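Local coordinates for peptidoglycan-recognition protein LB (Drosophila melanogaster, PDB 7NSZ), which hydrolyses, as a zinc-dependent amidase, the bond between N-acetylmuramoyl and L-amino acid residues of bacterial peptidoglycan, probably scavenging immune-active fragments in innate immunity, at residues 50-55 with 114-119; 121-126 with 164-169; 21-26 with 64-69. The protein carries 1 engineered substitution. All coordinates share one frame; numbering follows the deposited sequence.

Interaction 1. Residues 50-55 with 114-119; sequences AVCYST and VLIGDW
Val51 lies against Gly117 and Trp119 where two loops of the PGRP amidase fold meet, one leading from strand 38-45 into helix 55-72, the other leaving strand 110-115. The backbones come close: Val51 N is 3.4 Å from Gly117 CA. Gly117 has phi 132° and psi 178°, angles that suit a residue without CB, and its backbone lies over one face of the Trp119 ring, offset toward the rim.

Apolar contacts lie beside it. With CG1 of Val51 between the backbone N and the carbonyl carbon (chi1 63°), CG2 is anti to N and reaches the edge of the indole near its plane, 3.6 Å from Trp119 CH2. Further along, Ile116 CG2 stands 4.0 Å from Cys52 SG, whose disulfide to Cys58 ties the loop to helix 55-72.

The polar links between the two loops run through water. One water accepts from both Val51 N and Asp118 N; a second accepts from Cys52 N and donates to Ile116 O at 2.8 Å. That carbonyl also takes one of two weak bonds from the indole, which help set the ring's rotation: Trp119 NE1 lies 3.1 Å from Ile116 O and 3.4 Å from Leu115 O.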
loop_
_atom_site.group_PDB
_atom_site.type_symbol
_atom_site.label_atom_id
_atom_site.label_comp_id
_atom_site.label_asym_id
_atom_site.label_seq_id
_atom_site.Cartn_x
_atom_site.Cartn_y
_atom_site.Cartn_z
ATOM N N ALA A 50 11.414 9.507 -0.631
ATOM C CA ALA A 50 10.679 10.597 0.015
ATOM C C ALA A 50 9.421 10.987 -0.779
ATOM O O ALA A 50 9.196 10.484 -1.901
ATOM C CB ALA A 50 11.596 11.793 0.132
ATOM N N VAL A 51 8.605 11.871 -0.236
ATOM C CA VAL A 51 7.388 12.360 -0.919
ATOM C C VAL A 51 7.735 12.860 -2.320
ATOM O O VAL A 51 8.773 13.457 -2.545
ATOM C CB VAL A 51 6.704 13.442 -0.079
ATOM C CG1 VAL A 51 7.611 14.665 0.083
ATOM C CG2 VAL A 51 5.339 13.824 -0.666
ATOM N N CYS A 52 6.856 12.545 -3.256
ATOM C CA CYS A 52 6.964 12.849 -4.701
ATOM C C CYS A 52 5.770 13.722 -5.049
ATOM O O CYS A 52 4.635 13.354 -4.734
ATOM C CB CYS A 52 7.025 11.547 -5.502
ATOM S SG CYS A 52 5.581 10.432 -5.447
ATOM N N TYR A 53 5.995 14.905 -5.618
ATOM C CA TYR A 53 4.869 15.810 -5.918
ATOM C C TYR A 53 4.483 15.749 -7.405
ATOM O O TYR A 53 3.311 16.090 -7.701
ATOM C CB TYR A 53 5.222 17.229 -5.487
ATOM C CG TYR A 53 5.258 17.374 -3.987
ATOM C CD1 TYR A 53 6.439 17.650 -3.340
ATOM C CD2 TYR A 53 4.118 17.190 -3.221
ATOM C CE1 TYR A 53 6.486 17.801 -1.968
ATOM C CE2 TYR A 53 4.153 17.293 -1.836
ATOM C CZ TYR A 53 5.346 17.593 -1.214
ATOM O OH TYR A 53 5.418 17.739 0.147
ATOM N N SER A 54 5.398 15.441 -8.298
ATOM C CA SER A 54 5.075 15.319 -9.745
ATOM C C SER A 54 4.996 13.854 -10.188
ATOM O O SER A 54 5.662 12.986 -9.634
ATOM C CB SER A 54 6.068 16.044 -10.592
ATOM O OG SER A 54 7.244 15.314 -10.767
ATOM N N THR A 55 4.172 13.607 -11.172
ATOM C CA THR A 55 3.967 12.246 -11.683
ATOM C C THR A 55 5.278 11.692 -12.211
ATOM O O THR A 55 5.644 10.563 -11.891
ATOM C CB THR A 55 2.858 12.243 -12.714
ATOM O OG1 THR A 55 1.650 12.575 -12.049
ATOM C CG2 THR A 55 2.729 10.890 -13.388
ATOM N N VAL A 114 1.147 1.455 -0.061
ATOM C CA VAL A 114 2.242 2.332 0.415
ATOM C C VAL A 114 1.933 3.765 -0.005
ATOM O O VAL A 114 1.693 4.090 -1.164
ATOM C CB VAL A 114 3.617 1.854 -0.081
ATOM C CG1 VAL A 114 3.782 1.901 -1.590
ATOM C CG2 VAL A 114 4.721 2.647 0.599
ATOM N N LEU A 115 1.988 4.673 0.966
ATOM C CA LEU A 115 1.956 6.113 0.713
ATOM C C LEU A 115 3.400 6.570 0.588
ATOM O O LEU A 115 4.147 6.501 1.564
ATOM C CB LEU A 115 1.193 6.886 1.797
ATOM C CG LEU A 115 -0.318 6.928 1.606
ATOM C CD1 LEU A 115 -1.002 5.631 1.887
ATOM C CD2 LEU A 115 -0.930 8.038 2.502
ATOM N N ILE A 116 3.844 6.902 -0.606
ATOM C CA ILE A 116 5.265 7.221 -0.859
ATOM C C ILE A 116 5.641 8.438 0.000
ATOM O O ILE A 116 4.911 9.452 0.043
ATOM C CB ILE A 116 5.528 7.467 -2.358
ATOM C CG1 ILE A 116 5.245 6.189 -3.150
ATOM C CG2 ILE A 116 6.935 7.969 -2.623
ATOM C CD1 ILE A 116 5.055 6.403 -4.631
ATOM N N GLY A 117 6.718 8.291 0.751
ATOM C CA GLY A 117 7.264 9.364 1.604
ATOM C C GLY A 117 7.542 8.843 2.983
ATOM O O GLY A 117 7.300 7.665 3.304
ATOM N N ASP A 118 8.077 9.768 3.784
ATOM C CA ASP A 118 8.362 9.567 5.212
ATOM C C ASP A 118 7.260 10.274 6.001
ATOM O O ASP A 118 7.269 11.513 5.993
ATOM C CB ASP A 118 9.758 10.100 5.563
ATOM C CG ASP A 118 10.067 10.102 7.061
ATOM O OD1 ASP A 118 9.382 9.424 7.841
ATOM O OD2 ASP A 118 11.105 10.735 7.427
ATOM N N TRP A 119 6.388 9.528 6.657
ATOM C CA TRP A 119 5.196 10.089 7.355
ATOM C C TRP A 119 5.249 9.828 8.873
ATOM O O TRP A 119 4.253 9.663 9.553
ATOM C CB TRP A 119 3.939 9.574 6.667
ATOM C CG TRP A 119 3.913 9.868 5.186
ATOM C CD1 TRP A 119 3.900 8.943 4.167
ATOM C CD2 TRP A 119 4.046 11.141 4.539
ATOM N NE1 TRP A 119 3.919 9.558 2.963
ATOM C CE2 TRP A 119 4.041 10.914 3.142
ATOM C CE3 TRP A 119 4.122 12.463 5.000
ATOM C CZ2 TRP A 119 4.119 11.919 2.210
ATOM C CZ3 TRP A 119 4.230 13.471 4.086
ATOM C CH2 TRP A 119 4.203 13.220 2.716
HETATM O O HOH W 1 9.018 12.302 2.626
HETATM O O HOH W 2 4.464 10.989 -2.214
#

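Interaction 2. Residues 121-126 with 164-169; sequences TELPPK and GGRLFA
The chain at Thr121 runs close beside the first turn of helix 165-171, with Thr121 CA 5.0 Å from Arg166 CA. Arg166 has the largest share of the contact. Its CG, anti to the backbone N at chi1 -172°, presses on the opposite backbone, 3.3 Å from Thr121 O and 3.6 Å from Glu122 C. A bend at chi2 (62°) then carries the guanidinium alongside Leu123. There CD1 of Leu123 sits over one face of the group, offset toward its rim and 3.8 Å from Arg166 NH1, while CD2 approaches NH2. At the edge of the guanidinium, in its plane, a water accepts from Arg166 NE at 2.9 Å and donates to Thr121 O.

Deeper in, Pro124 CG meets Leu167 CD1 at 4.0 Å, the two side chains crossing at about a right angle. Both also touch Trp119 and Leu115, so this end joins the core between strand 110-115 and helix 165-171; the Leu167 side chain lies about 9 Å from the zinc ion. Arg166 therefore works here chiefly through its methylenes and a guanidinium face, and its NE reaches the neighbouring backbone through water rather than by a direct bond.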
loop_
_atom_site.group_PDB
_atom_site.type_symbol
_atom_site.label_atom_id
_atom_site.label_comp_id
_atom_site.label_asym_id
_atom_site.label_seq_id
_atom_site.Cartn_x
_atom_site.Cartn_y
_atom_site.Cartn_z
ATOM N N THR A 121 6.338 12.172 11.053
ATOM C CA THR A 121 5.894 13.406 11.785
ATOM C C THR A 121 4.990 14.262 10.926
ATOM O O THR A 121 4.097 14.893 11.481
ATOM C CB THR A 121 7.090 14.205 12.318
ATOM O OG1 THR A 121 7.881 14.548 11.187
ATOM C CG2 THR A 121 7.862 13.421 13.352
ATOM N N GLU A 122 5.198 14.310 9.607
ATOM C CA GLU A 122 4.319 15.070 8.705
ATOM C C GLU A 122 3.106 14.233 8.290
ATOM O O GLU A 122 3.232 12.987 8.130
ATOM C CB GLU A 122 5.061 15.446 7.437
ATOM C CG GLU A 122 5.890 16.679 7.543
ATOM C CD GLU A 122 5.131 17.833 8.164
ATOM O OE1 GLU A 122 5.495 18.168 9.306
ATOM O OE2 GLU A 122 4.166 18.335 7.545
ATOM N N LEU A 123 1.986 14.898 8.145
ATOM C CA LEU A 123 0.734 14.303 7.610
ATOM C C LEU A 123 0.837 14.323 6.090
ATOM O O LEU A 123 1.105 15.364 5.503
ATOM C CB LEU A 123 -0.484 15.104 8.082
ATOM C CG LEU A 123 -1.821 14.528 7.666
ATOM C CD1 LEU A 123 -2.036 13.206 8.384
ATOM C CD2 LEU A 123 -2.933 15.511 7.970
ATOM N N PRO A 124 0.563 13.218 5.363
ATOM C CA PRO A 124 0.535 13.314 3.904
ATOM C C PRO A 124 -0.457 14.384 3.457
ATOM O O PRO A 124 -1.491 14.592 4.104
ATOM C CB PRO A 124 0.077 11.899 3.459
ATOM C CG PRO A 124 0.520 11.002 4.596
ATOM C CD PRO A 124 0.343 11.855 5.858
ATOM N N PRO A 125 -0.160 15.024 2.305
ATOM C CA PRO A 125 -1.097 15.997 1.738
ATOM C C PRO A 125 -2.441 15.327 1.431
ATOM O O PRO A 125 -2.515 14.073 1.183
ATOM C CB PRO A 125 -0.400 16.567 0.514
ATOM C CG PRO A 125 0.831 15.755 0.290
ATOM C CD PRO A 125 1.069 14.889 1.504
ATOM N N LYS A 126 -3.530 16.091 1.491
ATOM C CA LYS A 126 -4.908 15.573 1.380
ATOM C C LYS A 126 -5.049 14.696 0.125
ATOM O O LYS A 126 -5.815 13.753 0.163
ATOM C CB LYS A 126 -5.951 16.700 1.383
ATOM N N GLY A 164 4.743 5.214 10.025
ATOM C CA GLY A 164 5.101 6.500 10.657
ATOM C C GLY A 164 4.042 6.879 11.660
ATOM O O GLY A 164 2.883 6.662 11.436
ATOM N N GLY A 165 4.450 7.465 12.785
ATOM C CA GLY A 165 3.503 7.832 13.837
ATOM C C GLY A 165 2.423 8.774 13.353
ATOM O O GLY A 165 1.296 8.567 13.751
ATOM N N ARG A 166 2.739 9.789 12.576
ATOM C CA ARG A 166 1.707 10.758 12.156
ATOM C C ARG A 166 0.677 10.075 11.239
ATOM O O ARG A 166 -0.554 10.296 11.427
ATOM C CB ARG A 166 2.331 11.982 11.491
ATOM C CG ARG A 166 1.349 13.113 11.201
ATOM C CD ARG A 166 0.693 13.690 12.443
ATOM N NE ARG A 166 -0.442 14.539 12.168
ATOM C CZ ARG A 166 -1.700 14.107 12.066
ATOM N NH1 ARG A 166 -1.933 12.799 12.114
ATOM N NH2 ARG A 166 -2.708 14.969 11.883
ATOM N N LEU A 167 1.128 9.320 10.230
ATOM C CA LEU A 167 0.162 8.638 9.331
ATOM C C LEU A 167 -0.557 7.532 10.101
ATOM O O LEU A 167 -1.729 7.322 9.861
ATOM C CB LEU A 167 0.942 8.116 8.127
ATOM C CG LEU A 167 0.118 7.290 7.141
ATOM C CD1 LEU A 167 -1.152 7.976 6.665
ATOM C CD2 LEU A 167 1.014 6.888 5.962
ATOM N N PHE A 168 0.097 6.903 11.078
ATOM C CA PHE A 168 -0.596 5.919 11.920
ATOM C C PHE A 168 -1.785 6.605 12.646
ATOM O O PHE A 168 -2.883 6.072 12.735
ATOM C CB PHE A 168 0.345 5.224 12.900
ATOM C CG PHE A 168 -0.384 4.080 13.564
ATOM C CD1 PHE A 168 -0.734 2.953 12.851
ATOM C CD2 PHE A 168 -0.655 4.080 14.931
ATOM C CE1 PHE A 168 -1.421 1.905 13.427
ATOM C CE2 PHE A 168 -1.333 3.019 15.501
ATOM C CZ PHE A 168 -1.688 1.920 14.778
ATOM N N ALA A 169 -1.524 7.776 13.246
ATOM C CA ALA A 169 -2.600 8.495 13.965
ATOM C C ALA A 169 -3.709 8.860 12.990
ATOM O O ALA A 169 -4.911 8.778 13.344
ATOM C CB ALA A 169 -2.031 9.712 14.664
HETATM O O HOH W 3 1.493 16.671 11.572
#

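Interaction 3. Residues 21-26 with 64-69; sequences SDWGAR and DMQDFH
Helix 55-72, packed against the central sheet of the amidase domain, holds the loop after strand 17-18 through Gln66 and Asp67, which both reach Arg26. The Gln66 amide pairs with the backbone of one residue. Arg26 N donates to Gln66 OE1 at 2.9 Å, in the carbonyl plane and on a lone pair, and Gln66 NE2 returns a 2.8 Å bond to Arg26 O from a position tilted 32° out of that carbonyl's plane. An extended chain, with CG anti to the backbone N (chi1 -171°), lets Gln66 span the gap from the helix. NE2 has a second acceptor in Asp77 OD1, so both ends of the amide are engaged and its flip is fixed.

In the PGRP fold this loop leads on toward strand 38-45, and Trp23 plugs it into the layer between helix and sheet. The indole NH bonds to Thr92 O, while Trp23 CZ3 approaches Gln66 OE1 to 3.7 Å, ring and amide planes 59° apart.

Nearer the surface, Arg26 forms a salt bridge with Asp67. NH1 and NH2 both converge on Asp67 OD1, NH1 from its anti side and NH2 from above the carboxylate plane. A water donates to Asp67 OD2 at 2.7 Å.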
loop_
_atom_site.group_PDB
_atom_site.type_symbol
_atom_site.label_atom_id
_atom_site.label_comp_id
_atom_site.label_asym_id
_atom_site.label_seq_id
_atom_site.Cartn_x
_atom_site.Cartn_y
_atom_site.Cartn_z
ATOM N N SER A 21 2.547 -0.678 -16.635
ATOM C CA SER A 21 3.241 -0.175 -17.865
ATOM C C SER A 21 3.314 1.354 -17.816
ATOM O O SER A 21 4.327 1.935 -18.246
ATOM C CB SER A 21 2.588 -0.681 -19.117
ATOM O OG SER A 21 1.231 -0.318 -19.146
ATOM N N ASP A 22 2.319 1.978 -17.224
ATOM C CA ASP A 22 2.272 3.452 -17.086
ATOM C C ASP A 22 3.490 3.955 -16.339
ATOM O O ASP A 22 3.915 5.074 -16.653
ATOM C CB ASP A 22 0.980 3.953 -16.433
ATOM C CG ASP A 22 -0.284 3.862 -17.265
ATOM O OD1 ASP A 22 -0.165 3.790 -18.551
ATOM O OD2 ASP A 22 -1.385 3.936 -16.671
ATOM N N TRP A 23 4.034 3.239 -15.351
ATOM C CA TRP A 23 5.217 3.713 -14.601
ATOM C C TRP A 23 6.480 2.994 -15.041
ATOM O O TRP A 23 7.483 3.154 -14.407
ATOM C CB TRP A 23 4.973 3.715 -13.072
ATOM C CG TRP A 23 4.567 2.422 -12.405
ATOM C CD1 TRP A 23 3.284 2.038 -12.115
ATOM C CD2 TRP A 23 5.439 1.459 -11.802
ATOM N NE1 TRP A 23 3.305 0.880 -11.380
ATOM C CE2 TRP A 23 4.596 0.473 -11.214
ATOM C CE3 TRP A 23 6.827 1.295 -11.731
ATOM C CZ2 TRP A 23 5.124 -0.606 -10.516
ATOM C CZ3 TRP A 23 7.323 0.192 -11.073
ATOM C CH2 TRP A 23 6.477 -0.717 -10.442
ATOM N N GLY A 24 6.386 2.162 -16.078
ATOM C CA GLY A 24 7.577 1.511 -16.649
ATOM C C GLY A 24 8.095 0.367 -15.793
ATOM O O GLY A 24 9.324 0.144 -15.754
ATOM N N ALA A 25 7.198 -0.385 -15.154
ATOM C CA ALA A 25 7.560 -1.493 -14.262
ATOM C C ALA A 25 8.293 -2.564 -15.063
ATOM O O ALA A 25 7.895 -2.819 -16.192
ATOM C CB ALA A 25 6.318 -2.074 -13.656
ATOM N N ARG A 26 9.219 -3.222 -14.428
ATOM C CA ARG A 26 9.769 -4.512 -14.883
ATOM C C ARG A 26 8.694 -5.571 -14.650
ATOM O O ARG A 26 7.872 -5.386 -13.686
ATOM C CB ARG A 26 11.011 -4.792 -14.031
ATOM C CG ARG A 26 11.840 -6.049 -14.303
ATOM C CD ARG A 26 13.085 -6.122 -13.424
ATOM N NE ARG A 26 13.837 -4.895 -13.578
ATOM C CZ ARG A 26 13.988 -3.896 -12.712
ATOM N NH1 ARG A 26 13.558 -3.918 -11.471
ATOM N NH2 ARG A 26 14.626 -2.807 -13.114
ATOM N N ASP A 64 12.091 2.911 -8.309
ATOM C CA ASP A 64 13.122 2.779 -7.262
ATOM C C ASP A 64 12.742 1.701 -6.239
ATOM O O ASP A 64 13.618 0.904 -5.779
ATOM C CB ASP A 64 13.372 4.150 -6.638
ATOM C CG ASP A 64 14.139 5.126 -7.524
ATOM O OD1 ASP A 64 14.665 4.707 -8.561
ATOM O OD2 ASP A 64 14.142 6.313 -7.175
ATOM N N MET A 65 11.512 1.683 -5.756
ATOM C CA MET A 65 11.067 0.618 -4.820
ATOM C C MET A 65 11.117 -0.729 -5.512
ATOM O O MET A 65 11.594 -1.700 -4.867
ATOM C CB MET A 65 9.655 0.903 -4.300
ATOM C CG MET A 65 9.601 2.126 -3.394
ATOM S SD MET A 65 7.988 2.368 -2.587
ATOM C CE MET A 65 7.040 2.942 -3.981
ATOM N N GLN A 66 10.614 -0.807 -6.724
ATOM C CA GLN A 66 10.671 -2.113 -7.424
ATOM C C GLN A 66 12.121 -2.594 -7.555
ATOM O O GLN A 66 12.346 -3.804 -7.372
ATOM C CB GLN A 66 10.008 -2.045 -8.784
ATOM C CG GLN A 66 9.863 -3.416 -9.393
ATOM C CD GLN A 66 9.368 -3.424 -10.813
ATOM O OE1 GLN A 66 9.781 -2.583 -11.612
ATOM N NE2 GLN A 66 8.511 -4.387 -11.111
ATOM N N ASP A 67 13.020 -1.695 -7.889
ATOM C CA ASP A 67 14.459 -2.021 -8.076
ATOM C C ASP A 67 15.051 -2.511 -6.754
ATOM O O ASP A 67 15.759 -3.546 -6.690
ATOM C CB ASP A 67 15.258 -0.849 -8.615
ATOM C CG ASP A 67 14.963 -0.496 -10.064
ATOM O OD1 ASP A 67 14.250 -1.258 -10.754
ATOM O OD2 ASP A 67 15.548 0.581 -10.481
ATOM N N PHE A 68 14.780 -1.807 -5.667
ATOM C CA PHE A 68 15.246 -2.219 -4.326
ATOM C C PHE A 68 14.726 -3.600 -3.994
ATOM O O PHE A 68 15.509 -4.493 -3.613
ATOM C CB PHE A 68 14.787 -1.190 -3.314
ATOM C CG PHE A 68 15.235 -1.442 -1.889
ATOM C CD1 PHE A 68 16.564 -1.715 -1.586
ATOM C CD2 PHE A 68 14.333 -1.354 -0.844
ATOM C CE1 PHE A 68 16.963 -1.920 -0.269
ATOM C CE2 PHE A 68 14.729 -1.538 0.478
ATOM C CZ PHE A 68 16.046 -1.821 0.750
ATOM N N HIS A 69 13.447 -3.853 -4.168
ATOM C CA HIS A 69 12.788 -5.131 -3.852
ATOM C C HIS A 69 13.280 -6.276 -4.739
ATOM O O HIS A 69 13.639 -7.313 -4.159
ATOM C CB HIS A 69 11.301 -4.889 -3.851
ATOM C CG HIS A 69 10.820 -4.005 -2.761
ATOM N ND1 HIS A 69 9.490 -3.694 -2.593
ATOM C CD2 HIS A 69 11.500 -3.422 -1.774
ATOM C CE1 HIS A 69 9.390 -2.919 -1.558
ATOM N NE2 HIS A 69 10.579 -2.739 -0.984
HETATM O O HOH W 4 15.840 -0.068 -13.122
#

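In the fold
Segments 114-119 and 121-126 follow one another at and after the end of strand 110-115, bringing the centres of interactions 1 and 2 to about 12 Å. They join at Trp119: its indole packs on Pro124 and Pro125, and Trp119 O probably bonds to Leu167 N (3.2 Å). Interactions 1 and 3, centres about 15 Å apart, share helix 55-72 and touch where Met65 CE packs on Ile116 CG1 (3.8 Å); their segments alternate along the chain, and interaction 2 opens after both close. Interactions 2 and 3 remain separate, about 12 Å between nearest atoms. Together they connect the loop after strand 17-18, helix 55-72, strand 110-115 and helix 165-171; the Trp119 and Leu167 side chains come within about 10 Å of the zinc ion.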